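Local coordinates for Rho GTPase-activating protein 15 (Homo sapiens, PDB 3BYI) that activates the GTPase activity of Rho-type proteins such as RAC1, converting them to the inactive GDP-bound state through its RhoGAP domain, at residues A[54-59]-A[88-93]; A[114-119]-A[130-135]. All coordinates share one frame; numbering follows the deposited sequence.

Overall arrangement
Both contacts belong to the all-helical RhoGAP domain, and they lie on opposite sides of the chain's centre, their own centres 30 Å apart and their nearest atoms about 20 Å apart. Contact 1 joins a loop to the start of helix 89-102 and is only partly buried: apolar and CH-pi packing stands beside water-linked polar groups of the loop that bears the predicted arginine finger. Contact 2 is buried, although further from the chain's centre, and packs helix 110-120 against helix 125-138. Neither has a direct hydrogen bond between its segments; waters bridge them in contact 1, and contact 2 is apolar packing with a glutamine at its margin. No helix is common to the two.

Contact 1 (A[54-59]-A[88-93])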
loop_
_atom_site.group_PDB
_atom_site.type_symbol
_atom_site.label_atom_id
_atom_site.label_comp_id
_atom_site.label_asym_id
_atom_site.label_seq_id
_atom_site.Cartn_x
_atom_site.Cartn_y
_atom_site.Cartn_z
ATOM N N ASP A 54 -3.047 15.962 10.496
ATOM C CA ASP A 54 -1.997 15.507 11.410
ATOM C C ASP A 54 -1.944 14.000 11.468
ATOM O O ASP A 54 -2.967 13.362 11.638
ATOM C CB ASP A 54 -2.206 16.034 12.815
ATOM C CG ASP A 54 -1.933 17.509 12.917
ATOM O OD1 ASP A 54 -1.639 18.122 11.862
ATOM O OD2 ASP A 54 -2.033 18.038 14.044
ATOM N N GLY A 55 -0.753 13.435 11.281
ATOM C CA GLY A 55 -0.573 11.980 11.437
ATOM C C GLY A 55 -1.212 11.144 10.345
ATOM O O GLY A 55 -1.450 9.954 10.541
ATOM N N ILE A 56 -1.456 11.749 9.190
ATOM C CA ILE A 56 -2.003 11.054 8.040
ATOM C C ILE A 56 -1.164 9.822 7.746
ATOM O O ILE A 56 0.054 9.930 7.662
ATOM C CB ILE A 56 -2.108 11.984 6.795
ATOM C CG1 ILE A 56 -3.017 11.341 5.743
ATOM C CG2 ILE A 56 -0.697 12.410 6.213
ATOM C CD1 ILE A 56 -4.545 11.352 6.113
ATOM N N TYR A 57 -1.849 8.657 7.687
ATOM C CA TYR A 57 -1.299 7.295 7.500
ATOM C C TYR A 57 -0.797 6.611 8.780
ATOM O O TYR A 57 -0.706 5.381 8.831
ATOM C CB TYR A 57 -0.267 7.217 6.382
ATOM C CG TYR A 57 -0.892 7.341 5.011
ATOM C CD1 TYR A 57 -0.802 8.506 4.280
ATOM C CD2 TYR A 57 -1.585 6.285 4.457
ATOM C CE1 TYR A 57 -1.399 8.611 3.061
ATOM C CE2 TYR A 57 -2.161 6.375 3.188
ATOM C CZ TYR A 57 -2.069 7.528 2.512
ATOM O OH TYR A 57 -2.649 7.591 1.277
ATOM N N ARG A 58 -0.468 7.405 9.800
ATOM C CA ARG A 58 -0.122 6.878 11.088
ATOM C C ARG A 58 -1.394 6.717 11.937
ATOM O O ARG A 58 -1.593 5.711 12.566
ATOM C CB ARG A 58 0.916 7.781 11.794
ATOM C CG ARG A 58 1.411 7.268 13.164
ATOM C CD ARG A 58 2.636 8.111 13.660
ATOM N N VAL A 59 -2.244 7.733 11.943
ATOM C CA VAL A 59 -3.486 7.665 12.728
ATOM C C VAL A 59 -4.417 6.612 12.121
ATOM O O VAL A 59 -4.495 6.426 10.891
ATOM C CB VAL A 59 -4.199 9.053 12.855
ATOM C CG1 VAL A 59 -5.639 8.903 13.390
ATOM C CG2 VAL A 59 -3.369 10.047 13.740
ATOM N N ASP A 88 -14.152 10.869 7.703
ATOM C CA ASP A 88 -12.876 10.740 8.415
ATOM C C ASP A 88 -11.863 10.126 7.439
ATOM O O ASP A 88 -11.986 8.974 7.069
ATOM C CB ASP A 88 -13.103 9.885 9.686
ATOM C CG ASP A 88 -11.834 9.628 10.479
ATOM O OD1 ASP A 88 -10.790 10.202 10.167
ATOM O OD2 ASP A 88 -11.892 8.814 11.409
ATOM N N ILE A 89 -10.914 10.940 6.965
ATOM C CA ILE A 89 -9.918 10.483 5.973
ATOM C C ILE A 89 -9.022 9.368 6.517
ATOM O O ILE A 89 -8.330 8.692 5.748
ATOM C CB ILE A 89 -9.047 11.647 5.444
ATOM C CG1 ILE A 89 -8.282 11.231 4.187
ATOM C CG2 ILE A 89 -8.114 12.208 6.561
ATOM C CD1 ILE A 89 -9.137 10.881 3.000
ATOM N N HIS A 90 -9.006 9.179 7.830
ATOM C CA HIS A 90 -8.246 8.080 8.408
ATOM C C HIS A 90 -8.889 6.695 8.155
ATOM O O HIS A 90 -8.208 5.680 8.196
ATOM C CB HIS A 90 -8.049 8.301 9.899
ATOM C CG HIS A 90 -7.315 9.554 10.235
ATOM N ND1 HIS A 90 -6.053 9.821 9.750
ATOM C CD2 HIS A 90 -7.659 10.613 11.012
ATOM C CE1 HIS A 90 -5.641 10.985 10.234
ATOM N NE2 HIS A 90 -6.597 11.485 10.998
ATOM N N VAL A 91 -10.198 6.659 7.923
ATOM C CA VAL A 91 -10.871 5.442 7.447
ATOM C C VAL A 91 -10.365 5.060 6.031
ATOM O O VAL A 91 -10.184 3.879 5.715
ATOM C CB VAL A 91 -12.449 5.580 7.472
ATOM C CG1 VAL A 91 -13.135 4.419 6.708
ATOM C CG2 VAL A 91 -12.970 5.676 8.894
ATOM N N VAL A 92 -10.099 6.073 5.203
ATOM C CA VAL A 92 -9.604 5.878 3.823
ATOM C C VAL A 92 -8.170 5.380 3.853
ATOM O O VAL A 92 -7.824 4.385 3.184
ATOM C CB VAL A 92 -9.759 7.172 2.982
ATOM C CG1 VAL A 92 -9.086 7.062 1.615
ATOM C CG2 VAL A 92 -11.241 7.522 2.856
ATOM N N THR A 93 -7.321 6.050 4.633
ATOM C CA THR A 93 -5.944 5.607 4.746
ATOM C C THR A 93 -5.882 4.204 5.319
ATOM O O THR A 93 -5.107 3.406 4.851
ATOM C CB THR A 93 -5.093 6.495 5.642
ATOM O OG1 THR A 93 -5.663 6.477 6.945
ATOM C CG2 THR A 93 -4.964 7.941 5.084
HETATM O O HOH W 1 -4.464 8.045 8.772
HETATM O O HOH W 2 -4.938 4.605 9.188
#
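Val-59 covers the imidazole of His-90, and Tyr-57 receives the methyl of Thr-93, where the loop of the RhoGAP domain that carries the predicted arginine finger meets the first turn of helix 89-102. Two CH-pi contacts dominate. Val-59 CG1 lies 3.5 Å from the centroid of the His-90 ring, 7° off the normal and thus squarely over one face. Thr-93 CG2 stands 3.8 Å from the centroid of the Tyr-57 ring; with this methyl anti to the carbonyl carbon, OG1 takes the place between backbone N and carbonyl (chi1 61°), from where it donates a hydrogen bond to His-90 O. The Tyr-57 hydroxyl is bonded to His-153.

Apolar contact continues through Ile-56, whose CD1 reaches 3.6 Å from Thr-93 CG2 and also touches Ile-89 CG2. Val-46 of helix 37-49 packs on Tyr-57, Ile-89 and Thr-93, so a third element shares this apolar layer.

Polar contacts between the segments run through water. One water accepts from Tyr-57 N and donates to Val-59 O and Thr-93 OG1, while His-90 ND1 meets it in the ring plane; a second donates to the same two oxygens. Within the loop, Gly-55 O accepts from both Arg-58 N and Val-59 N, two bonds that close the turn on itself. Arg-58, the predicted arginine finger, directs its CB away from the helix, and its guanidinium group is not modelled. At the helix start, Asp-88 is the N-cap: its OD1 receives His-90 N at 3.1 Å, from above the carboxylate plane.

Contact 2 (A[114-119]-A[130-135]); sequences EQFVEA and EAVKSL
Leu-135 packs against Gln-115 and Phe-116, the largest contributor to an antiparallel packing of helix 110-120 on helix 125-138, a helical hairpin within the all-helical RhoGAP domain. The short segments run at 160° to each other, with their axes 9.0 Å apart at closest approach. The two leucine methyls divide the work. CD1 presses on the opposing backbone, 3.3 Å from Gln-115 O, and also sits over one face of the Phe-116 ring, 4.2 Å from the centroid and displaced toward the rim. CD2 turns to the glutamine amide and approaches Gln-115 OE1 closely. CB of the same leucine extends the cover to Phe-116 CE2, as the leucine and the phenylalanine run alongside one another, pointing oppositely.

At the other end, small residues let the backbones come near: the CA atoms of Ala-119 and Ala-131 are 5.3 Å apart. Ala-119 CB touches Ala-131 CB at 3.8 Å and Val-132 CG2 at 3.5 Å; this methyl therefore meets two successive residues of the facing helix, with Leu-135 CD1 a little further off.

Further out, the Phe-116 ring is placed by a chi1 of -83°, which keeps CG beside the backbone N and brings the ring end toward Val-132 and Leu-135. Phe-108 meets this ring edge-to-face, and Ile-199 of helix 189-205 packs on Phe-116, while Leu-202 and Met-203 of that helix lie on Val-132. Within helix 125-138, Glu-130 O accepts from Ser-134 N and Ser-134 OG on opposite faces of its carbonyl plane, the hydroxyl bond measuring 2.9 Å.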
loop_
_atom_site.group_PDB
_atom_site.type_symbol
_atom_site.label_atom_id
_atom_site.label_comp_id
_atom_site.label_asym_id
_atom_site.label_seq_id
_atom_site.Cartn_x
_atom_site.Cartn_y
_atom_site.Cartn_z
ATOM N N GLU A 114 15.320 -10.523 -1.183
ATOM C CA GLU A 114 16.775 -10.663 -1.050
ATOM C C GLU A 114 17.515 -9.655 -1.933
ATOM O O GLU A 114 18.513 -9.075 -1.505
ATOM C CB GLU A 114 17.244 -12.093 -1.341
ATOM N N GLN A 115 17.001 -9.425 -3.146
ATOM C CA GLN A 115 17.621 -8.496 -4.094
ATOM C C GLN A 115 17.524 -7.055 -3.646
ATOM O O GLN A 115 18.475 -6.311 -3.858
ATOM C CB GLN A 115 17.034 -8.632 -5.517
ATOM C CG GLN A 115 17.617 -9.781 -6.411
ATOM C CD GLN A 115 16.862 -9.946 -7.781
ATOM O OE1 GLN A 115 17.303 -9.384 -8.796
ATOM N NE2 GLN A 115 15.729 -10.696 -7.801
ATOM N N PHE A 116 16.365 -6.658 -3.090
ATOM C CA PHE A 116 16.118 -5.282 -2.542
ATOM C C PHE A 116 16.956 -5.001 -1.298
ATOM O O PHE A 116 17.462 -3.885 -1.123
ATOM C CB PHE A 116 14.632 -5.048 -2.173
ATOM C CG PHE A 116 13.731 -4.645 -3.348
ATOM C CD1 PHE A 116 12.805 -5.528 -3.869
ATOM C CD2 PHE A 116 13.823 -3.382 -3.915
ATOM C CE1 PHE A 116 11.982 -5.164 -4.954
ATOM C CE2 PHE A 116 13.001 -3.004 -4.973
ATOM C CZ PHE A 116 12.081 -3.898 -5.503
ATOM N N VAL A 117 17.072 -6.005 -0.429
ATOM C CA VAL A 117 17.980 -5.923 0.735
ATOM C C VAL A 117 19.431 -5.713 0.314
ATOM O O VAL A 117 20.101 -4.854 0.882
ATOM C CB VAL A 117 17.916 -7.190 1.637
ATOM C CG1 VAL A 117 19.030 -7.164 2.700
ATOM C CG2 VAL A 117 16.566 -7.308 2.293
ATOM N N GLU A 118 19.921 -6.513 -0.641
ATOM C CA GLU A 118 21.268 -6.320 -1.207
ATOM C C GLU A 118 21.420 -4.901 -1.740
ATOM O O GLU A 118 22.494 -4.283 -1.605
ATOM C CB GLU A 118 21.542 -7.276 -2.380
ATOM C CG GLU A 118 21.854 -8.711 -2.008
ATOM C CD GLU A 118 22.251 -9.574 -3.227
ATOM O OE1 GLU A 118 22.322 -9.028 -4.357
ATOM O OE2 GLU A 118 22.501 -10.797 -3.051
ATOM N N ALA A 119 20.353 -4.417 -2.384
ATOM C CA ALA A 119 20.338 -3.079 -2.976
ATOM C C ALA A 119 20.536 -1.984 -1.948
ATOM O O ALA A 119 21.390 -1.127 -2.161
ATOM C CB ALA A 119 19.057 -2.826 -3.786
ATOM N N GLU A 130 20.477 3.269 -8.077
ATOM C CA GLU A 130 20.574 2.497 -9.314
ATOM C C GLU A 130 20.172 1.021 -9.174
ATOM O O GLU A 130 19.424 0.502 -10.005
ATOM C CB GLU A 130 21.975 2.626 -9.890
ATOM C CG GLU A 130 22.262 4.005 -10.522
ATOM C CD GLU A 130 21.377 4.316 -11.754
ATOM O OE1 GLU A 130 21.154 3.410 -12.611
ATOM O OE2 GLU A 130 20.900 5.476 -11.853
ATOM N N ALA A 131 20.649 0.362 -8.124
ATOM C CA ALA A 131 20.346 -1.053 -7.881
ATOM C C ALA A 131 18.853 -1.284 -7.696
ATOM O O ALA A 131 18.289 -2.239 -8.256
ATOM C CB ALA A 131 21.112 -1.566 -6.668
ATOM N N VAL A 132 18.235 -0.392 -6.917
ATOM C CA VAL A 132 16.815 -0.452 -6.585
ATOM C C VAL A 132 15.934 -0.165 -7.795
ATOM O O VAL A 132 14.881 -0.792 -7.959
ATOM C CB VAL A 132 16.470 0.530 -5.434
ATOM C CG1 VAL A 132 15.004 0.898 -5.468
ATOM C CG2 VAL A 132 16.871 -0.083 -4.068
ATOM N N LYS A 133 16.390 0.765 -8.636
ATOM C CA LYS A 133 15.711 1.155 -9.871
ATOM C C LYS A 133 15.747 0.039 -10.925
ATOM O O LYS A 133 14.739 -0.193 -11.636
ATOM C CB LYS A 133 16.361 2.426 -10.433
ATOM C CG LYS A 133 15.847 2.830 -11.801
ATOM C CD LYS A 133 16.580 4.043 -12.329
ATOM C CE LYS A 133 15.880 4.550 -13.570
ATOM N NZ LYS A 133 16.747 5.453 -14.353
ATOM N N SER A 134 16.902 -0.631 -11.018
ATOM C CA SER A 134 17.064 -1.852 -11.820
ATOM C C SER A 134 16.020 -2.873 -11.418
ATOM O O SER A 134 15.359 -3.476 -12.277
ATOM C CB SER A 134 18.426 -2.492 -11.574
ATOM O OG SER A 134 19.470 -1.632 -11.963
ATOM N N LEU A 135 15.890 -3.084 -10.103
ATOM C CA LEU A 135 14.969 -4.092 -9.604
ATOM C C LEU A 135 13.518 -3.742 -9.886
ATOM O O LEU A 135 12.746 -4.616 -10.206
ATOM C CB LEU A 135 15.175 -4.335 -8.113
ATOM C CG LEU A 135 16.245 -5.346 -7.768
ATOM C CD1 LEU A 135 16.528 -5.270 -6.296
ATOM C CD2 LEU A 135 15.795 -6.755 -8.207
#